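Local coordinates for protein exodeoxyribonuclease (Neisseria meningitidis, PDB 2JC5) that probably cleaves DNA at apurinic or apyrimidinic sites as a magnesium-dependent DNA repair endonuclease of the AP/ExoA family, at residues G101-I106 and Y254-E259; T189-T194 and E228-A233. All blocks are in the same frame, centred on the assembly; numbering follows the deposited sequence. Where two conformers were deposited one is given.

Contact 1 (G101-I106 and Y254-E259); sequences GRLSVI and YDYAAE
Leu103 and Tyr256 run past each other in opposite directions, and no direct hydrogen bond joins the two segments to which they belong. The leucine lies alongside the outer end of the phenol: its CB is 3.7 Å from Tyr256 OH, while CD1 comes obliquely to the ring and stands 3.9 Å from Tyr256 CE2. With CG anti to the backbone N (chi1 -177°), Tyr256 reaches from the C-terminal tail back over the start of strand 103-109, where its hydroxyl is hydrogen-bonded to Asp143; that bond ties down the far end of the ring. Ala258 adds a looser touch, its CB 4.4 Å from Leu103 CB. A single water bridges the backbones: Arg102 N donates to it over 2.9 Å, and the water in turn donates to Ala258 O at 2.6 Å. Apart from this bridge the contact is van der Waals packing, mostly apolar. Leu2 of strand 2-8 and Leu229 of helix 227-230 both pack on Leu103 and Tyr256, which turns the pair into part of a shared apolar layer. Strand 103-109 belongs to one mixed sheet and strand 250-254, which leads into the tail, to the other. Away from the annotated catalytic and metal sites, the contact thus lays the C-terminal tail, leading on from one sheet, against the start of a strand of the other, in the two-sheet sandwich of the DNase I-like fold.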
loop_
_atom_site.group_PDB
_atom_site.type_symbol
_atom_site.label_atom_id
_atom_site.label_comp_id
_atom_site.label_asym_id
_atom_site.label_seq_id
_atom_site.Cartn_x
_atom_site.Cartn_y
_atom_site.Cartn_z
ATOM N N GLY A 101 7.494 10.907 -15.832
ATOM C CA GLY A 101 7.539 10.442 -17.202
ATOM C C GLY A 101 6.479 9.371 -17.389
ATOM O O GLY A 101 5.323 9.582 -17.041
ATOM N N ARG A 102 6.893 8.193 -17.844
ATOM C CA ARG A 102 5.978 7.090 -18.090
ATOM C C ARG A 102 5.755 6.166 -16.889
ATOM O O ARG A 102 5.058 5.169 -17.023
ATOM C CB ARG A 102 6.469 6.302 -19.297
ATOM C CG ARG A 102 6.345 7.089 -20.600
ATOM C CD ARG A 102 4.895 7.194 -21.060
ATOM N NE ARG A 102 4.453 5.895 -21.564
ATOM C CZ ARG A 102 3.245 5.647 -22.061
ATOM N NH1 ARG A 102 2.302 6.574 -22.035
ATOM N NH2 ARG A 102 2.965 4.440 -22.506
ATOM N N LEU A 103 6.360 6.507 -15.754
ATOM C CA LEU A 103 6.160 5.793 -14.493
ATOM C C LEU A 103 5.060 6.458 -13.684
ATOM O O LEU A 103 5.029 7.684 -13.541
ATOM C CB LEU A 103 7.458 5.793 -13.670
ATOM C CG LEU A 103 7.416 5.128 -12.286
ATOM C CD1 LEU A 103 7.149 3.644 -12.411
ATOM C CD2 LEU A 103 8.688 5.413 -11.541
ATOM N N SER A 104 4.188 5.645 -13.097
ATOM C CA SER A 104 3.236 6.135 -12.106
ATOM C C SER A 104 3.306 5.254 -10.891
ATOM O O SER A 104 3.374 4.022 -10.998
ATOM C CB SER A 104 1.812 6.136 -12.639
ATOM O OG SER A 104 1.672 6.976 -13.770
ATOM N N VAL A 105 3.304 5.883 -9.731
ATOM C CA VAL A 105 3.207 5.164 -8.475
ATOM C C VAL A 105 2.052 5.712 -7.653
ATOM O O VAL A 105 1.895 6.940 -7.516
ATOM C CB VAL A 105 4.522 5.262 -7.707
ATOM C CG1 VAL A 105 4.441 4.475 -6.412
ATOM C CG2 VAL A 105 5.669 4.773 -8.565
ATOM N N ILE A 106 1.260 4.785 -7.120
ATOM C CA ILE A 106 0.102 5.095 -6.310
ATOM C C ILE A 106 0.338 4.638 -4.887
ATOM O O ILE A 106 1.031 3.640 -4.641
ATOM C CB ILE A 106 -1.151 4.417 -6.880
ATOM C CG1 ILE A 106 -1.567 5.146 -8.159
ATOM C CG2 ILE A 106 -2.303 4.364 -5.858
ATOM C CD1 ILE A 106 -2.173 4.277 -9.199
ATOM N N TYR A 254 13.409 -2.510 -8.568
ATOM C CA TYR A 254 13.143 -2.661 -9.989
ATOM C C TYR A 254 14.332 -2.162 -10.802
ATOM O O TYR A 254 14.897 -1.121 -10.516
ATOM C CB TYR A 254 11.915 -1.833 -10.386
ATOM C CG TYR A 254 10.648 -2.206 -9.648
ATOM C CD1 TYR A 254 10.323 -1.593 -8.440
ATOM C CD2 TYR A 254 9.758 -3.135 -10.177
ATOM C CE1 TYR A 254 9.166 -1.932 -7.759
ATOM C CE2 TYR A 254 8.603 -3.473 -9.512
ATOM C CZ TYR A 254 8.307 -2.878 -8.303
ATOM O OH TYR A 254 7.162 -3.214 -7.624
ATOM N N ASP A 255 14.709 -2.921 -11.824
ATOM C CA ASP A 255 15.748 -2.483 -12.759
ATOM C C ASP A 255 15.096 -1.551 -13.766
ATOM O O ASP A 255 14.751 -1.961 -14.870
ATOM C CB ASP A 255 16.368 -3.688 -13.442
ATOM C CG ASP A 255 17.456 -3.317 -14.399
ATOM O OD1 ASP A 255 17.905 -2.161 -14.336
ATOM O OD2 ASP A 255 17.861 -4.192 -15.200
ATOM N N TYR A 256 14.917 -0.297 -13.353
ATOM C CA TYR A 256 14.089 0.671 -14.072
ATOM C C TYR A 256 14.473 2.102 -13.707
ATOM O O TYR A 256 14.859 2.385 -12.576
ATOM C CB TYR A 256 12.626 0.438 -13.736
ATOM C CG TYR A 256 11.649 1.321 -14.463
ATOM C CD1 TYR A 256 11.115 0.952 -15.688
ATOM C CD2 TYR A 256 11.263 2.539 -13.927
ATOM C CE1 TYR A 256 10.208 1.764 -16.352
ATOM C CE2 TYR A 256 10.359 3.334 -14.573
ATOM C CZ TYR A 256 9.833 2.950 -15.791
ATOM O OH TYR A 256 8.931 3.776 -16.437
ATOM N N ALA A 257 14.395 2.977 -14.705
ATOM C CA ALA A 257 14.433 4.423 -14.521
ATOM C C ALA A 257 13.480 5.082 -15.504
ATOM O O ALA A 257 13.198 4.534 -16.569
ATOM C CB ALA A 257 15.842 4.941 -14.726
ATOM N N ALA A 258 13.000 6.268 -15.139
ATOM C CA ALA A 258 12.029 6.987 -15.949
ATOM C C ALA A 258 12.674 7.861 -17.022
ATOM O O ALA A 258 11.988 8.559 -17.749
ATOM C CB ALA A 258 11.100 7.801 -15.047
ATOM N N GLU A 259 13.994 7.813 -17.105
ATOM C CA GLU A 259 14.755 8.498 -18.154
ATOM C C GLU A 259 15.939 7.627 -18.535
ATOM O O GLU A 259 16.731 7.990 -19.414
ATOM C CB GLU A 259 15.253 9.852 -17.662
ATOM C CG GLU A 259 16.163 9.780 -16.480
ATOM C CD GLU A 259 16.742 11.132 -16.095
ATOM O OE1 GLU A 259 15.952 12.087 -15.906
ATOM O OE2 GLU A 259 17.986 11.230 -15.973
ATOM O OXT GLU A 259 16.087 6.551 -17.937
HETATM O O HOH W 1 9.639 7.720 -18.580
#

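Contact 2 (T189-T194 and E228-A233); sequences TDMWRT and ELAAKA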
loop_
_atom_site.group_PDB
_atom_site.type_symbol
_atom_site.label_atom_id
_atom_site.label_comp_id
_atom_site.label_asym_id
_atom_site.label_seq_id
_atom_site.Cartn_x
_atom_site.Cartn_y
_atom_site.Cartn_z
ATOM N N THR A 189 0.260 -7.771 -11.784
ATOM C CA THR A 189 1.161 -8.719 -11.136
ATOM C C THR A 189 1.262 -8.386 -9.656
ATOM O O THR A 189 1.622 -7.273 -9.297
ATOM C CB THR A 189 2.573 -8.662 -11.774
ATOM O OG1 THR A 189 2.495 -9.105 -13.131
ATOM C CG2 THR A 189 3.590 -9.533 -11.031
ATOM N N ASP A 190 1.005 -9.385 -8.812
ATOM C CA ASP A 190 1.223 -9.300 -7.376
ATOM C C ASP A 190 2.715 -9.545 -7.203
ATOM O O ASP A 190 3.194 -10.677 -7.297
ATOM C CB ASP A 190 0.335 -10.365 -6.709
ATOM C CG ASP A 190 0.575 -10.515 -5.244
ATOM O OD1 ASP A 190 1.539 -9.911 -4.719
ATOM O OD2 ASP A 190 -0.235 -11.256 -4.619
ATOM N N MET A 191 3.467 -8.479 -6.981
ATOM C CA MET A 191 4.910 -8.560 -7.176
ATOM C C MET A 191 5.570 -9.541 -6.217
ATOM O O MET A 191 6.452 -10.313 -6.617
ATOM C CB MET A 191 5.561 -7.186 -7.063
ATOM C CG MET A 191 6.821 -7.051 -7.887
ATOM S SD MET A 191 6.602 -7.276 -9.683
ATOM C CE MET A 191 7.244 -8.934 -10.000
ATOM N N TRP A 192 5.152 -9.515 -4.953
ATOM C CA TRP A 192 5.726 -10.409 -3.965
ATOM C C TRP A 192 5.505 -11.875 -4.345
ATOM O O TRP A 192 6.427 -12.702 -4.321
ATOM C CB TRP A 192 5.128 -10.178 -2.569
ATOM C CG TRP A 192 5.708 -11.129 -1.583
ATOM C CD1 TRP A 192 5.214 -12.340 -1.210
ATOM C CD2 TRP A 192 6.972 -10.984 -0.918
ATOM N NE1 TRP A 192 6.084 -12.951 -0.319
ATOM C CE2 TRP A 192 7.166 -12.137 -0.122
ATOM C CE3 TRP A 192 7.953 -9.985 -0.907
ATOM C CZ2 TRP A 192 8.278 -12.307 0.679
ATOM C CZ3 TRP A 192 9.059 -10.161 -0.104
ATOM C CH2 TRP A 192 9.223 -11.324 0.667
ATOM N N ARG A 193 4.265 -12.209 -4.678
ATOM C CA ARG A 193 3.910 -13.609 -4.916
ATOM C C ARG A 193 4.560 -14.104 -6.189
ATOM O O ARG A 193 4.904 -15.282 -6.292
ATOM C CB ARG A 193 2.397 -13.757 -4.990
ATOM C CG ARG A 193 1.888 -15.149 -5.182
ATOM C CD ARG A 193 2.373 -16.129 -4.165
ATOM N NE ARG A 193 2.033 -15.756 -2.798
ATOM C CZ ARG A 193 2.884 -15.661 -1.780
ATOM N NH1 ARG A 193 4.187 -15.876 -1.918
ATOM N NH2 ARG A 193 2.413 -15.324 -0.578
ATOM N N THR A 194 4.757 -13.206 -7.151
ATOM C CA THR A 194 5.415 -13.570 -8.391
ATOM C C THR A 194 6.899 -13.798 -8.178
ATOM O O THR A 194 7.470 -14.769 -8.703
ATOM C CB THR A 194 5.117 -12.531 -9.485
ATOM O OG1 THR A 194 3.741 -12.665 -9.851
ATOM C CG2 THR A 194 5.965 -12.757 -10.724
ATOM N N GLU A 228 5.402 -4.972 -18.090
ATOM C CA GLU A 228 6.796 -4.796 -18.488
ATOM C C GLU A 228 7.634 -4.431 -17.283
ATOM O O GLU A 228 8.750 -4.930 -17.108
ATOM C CB GLU A 228 6.923 -3.785 -19.621
ATOM C CG GLU A 228 6.304 -4.367 -20.895
ATOM C CD GLU A 228 6.112 -3.390 -22.023
ATOM O OE1 GLU A 228 5.286 -2.469 -21.888
ATOM O OE2 GLU A 228 6.762 -3.574 -23.080
ATOM N N LEU A 229 7.080 -3.604 -16.408
ATOM C CA LEU A 229 7.804 -3.243 -15.194
ATOM C C LEU A 229 7.935 -4.438 -14.230
ATOM O O LEU A 229 8.955 -4.583 -13.550
ATOM C CB LEU A 229 7.135 -2.053 -14.494
ATOM C CG LEU A 229 7.765 -1.545 -13.184
ATOM C CD1 LEU A 229 9.233 -1.204 -13.306
ATOM C CD2 LEU A 229 6.975 -0.328 -12.697
ATOM N N ALA A 230 6.914 -5.293 -14.170
ATOM C CA ALA A 230 6.979 -6.492 -13.322
ATOM C C ALA A 230 8.171 -7.360 -13.721
ATOM O O ALA A 230 8.837 -7.922 -12.867
ATOM C CB ALA A 230 5.689 -7.284 -13.389
ATOM N N ALA A 231 8.423 -7.454 -15.027
ATOM C CA ALA A 231 9.568 -8.222 -15.556
ATOM C C ALA A 231 10.920 -7.613 -15.195
ATOM O O ALA A 231 11.951 -8.250 -15.390
ATOM C CB ALA A 231 9.465 -8.346 -17.078
ATOM N N LYS A 232 10.911 -6.391 -14.684
ATOM C CA LYS A 232 12.112 -5.684 -14.263
ATOM C C LYS A 232 12.383 -5.787 -12.753
ATOM O O LYS A 232 13.436 -5.374 -12.281
ATOM C CB LYS A 232 12.032 -4.218 -14.713
ATOM C CG LYS A 232 12.050 -4.133 -16.236
ATOM C CD LYS A 232 12.067 -2.755 -16.814
ATOM C CE LYS A 232 12.460 -2.820 -18.311
ATOM N NZ LYS A 232 13.771 -3.533 -18.625
ATOM N N ALA A 233 11.439 -6.340 -11.994
ATOM C CA ALA A 233 11.624 -6.540 -10.554
ATOM C C ALA A 233 12.733 -7.545 -10.318
ATOM O O ALA A 233 12.682 -8.646 -10.855
ATOM C CB ALA A 233 10.330 -7.043 -9.907
#
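Met191 and Ala230 carry most of this contact, with Ala233 beside them. The thioether of Met191 lies against the Ala230-Ala233 turn: SD is 3.8 Å from Ala230 CB, and CE is 3.6 Å from Ala233 CB. The same methyl sits 3.4 Å from Ala230 O, the carbonyl that accepts the backbone N-H of Ala233 and so closes this type I turn. Bends at chi2 (61°) and chi3 (-104°) fold the methionine chain, bringing sulfur and methyl together onto the two alanines. Roughly at right angles to the sulfur, Ala230 CB also meets Thr189, whose OG1 is 3.7 Å away and whose CB and CG2 lie at similar range; this is van der Waals packing, since a methyl offers the hydroxyl no hydrogen bond. The small alanine side chain is consistent with the close approach of the backbones, 6.6 Å between the CA atoms of Thr189 and Ala230. Behind the contact, Met191 also packs on Val225 of strand 217-225 and on Val252 and Tyr254 of strand 250-254. The start of helix 191-195, with Asp190 at its N-cap, is thereby packed against the short connection from helix 227-230 into strand 233-238, with strands of both sheets beneath.

How the contacts relate
The centres of contacts 1 and 2 lie about 13 Å apart, on the same side of the chain's centre. Along the chain, contact 2 is nested inside the long loop that contact 1 closes: 101-106 comes first, then 189-194 and 228-233, and 254-259 last. They also meet directly, for besides the packing between their side chains Asp255 N probably hydrogen-bonds to Lys232 O. Both contacts reach the same sheet, and Leu229, packing on Val145 of one sheet and Tyr254 of the other, lies between the two sheets. Together the contacts join residues remote in sequence along one side of the sandwich.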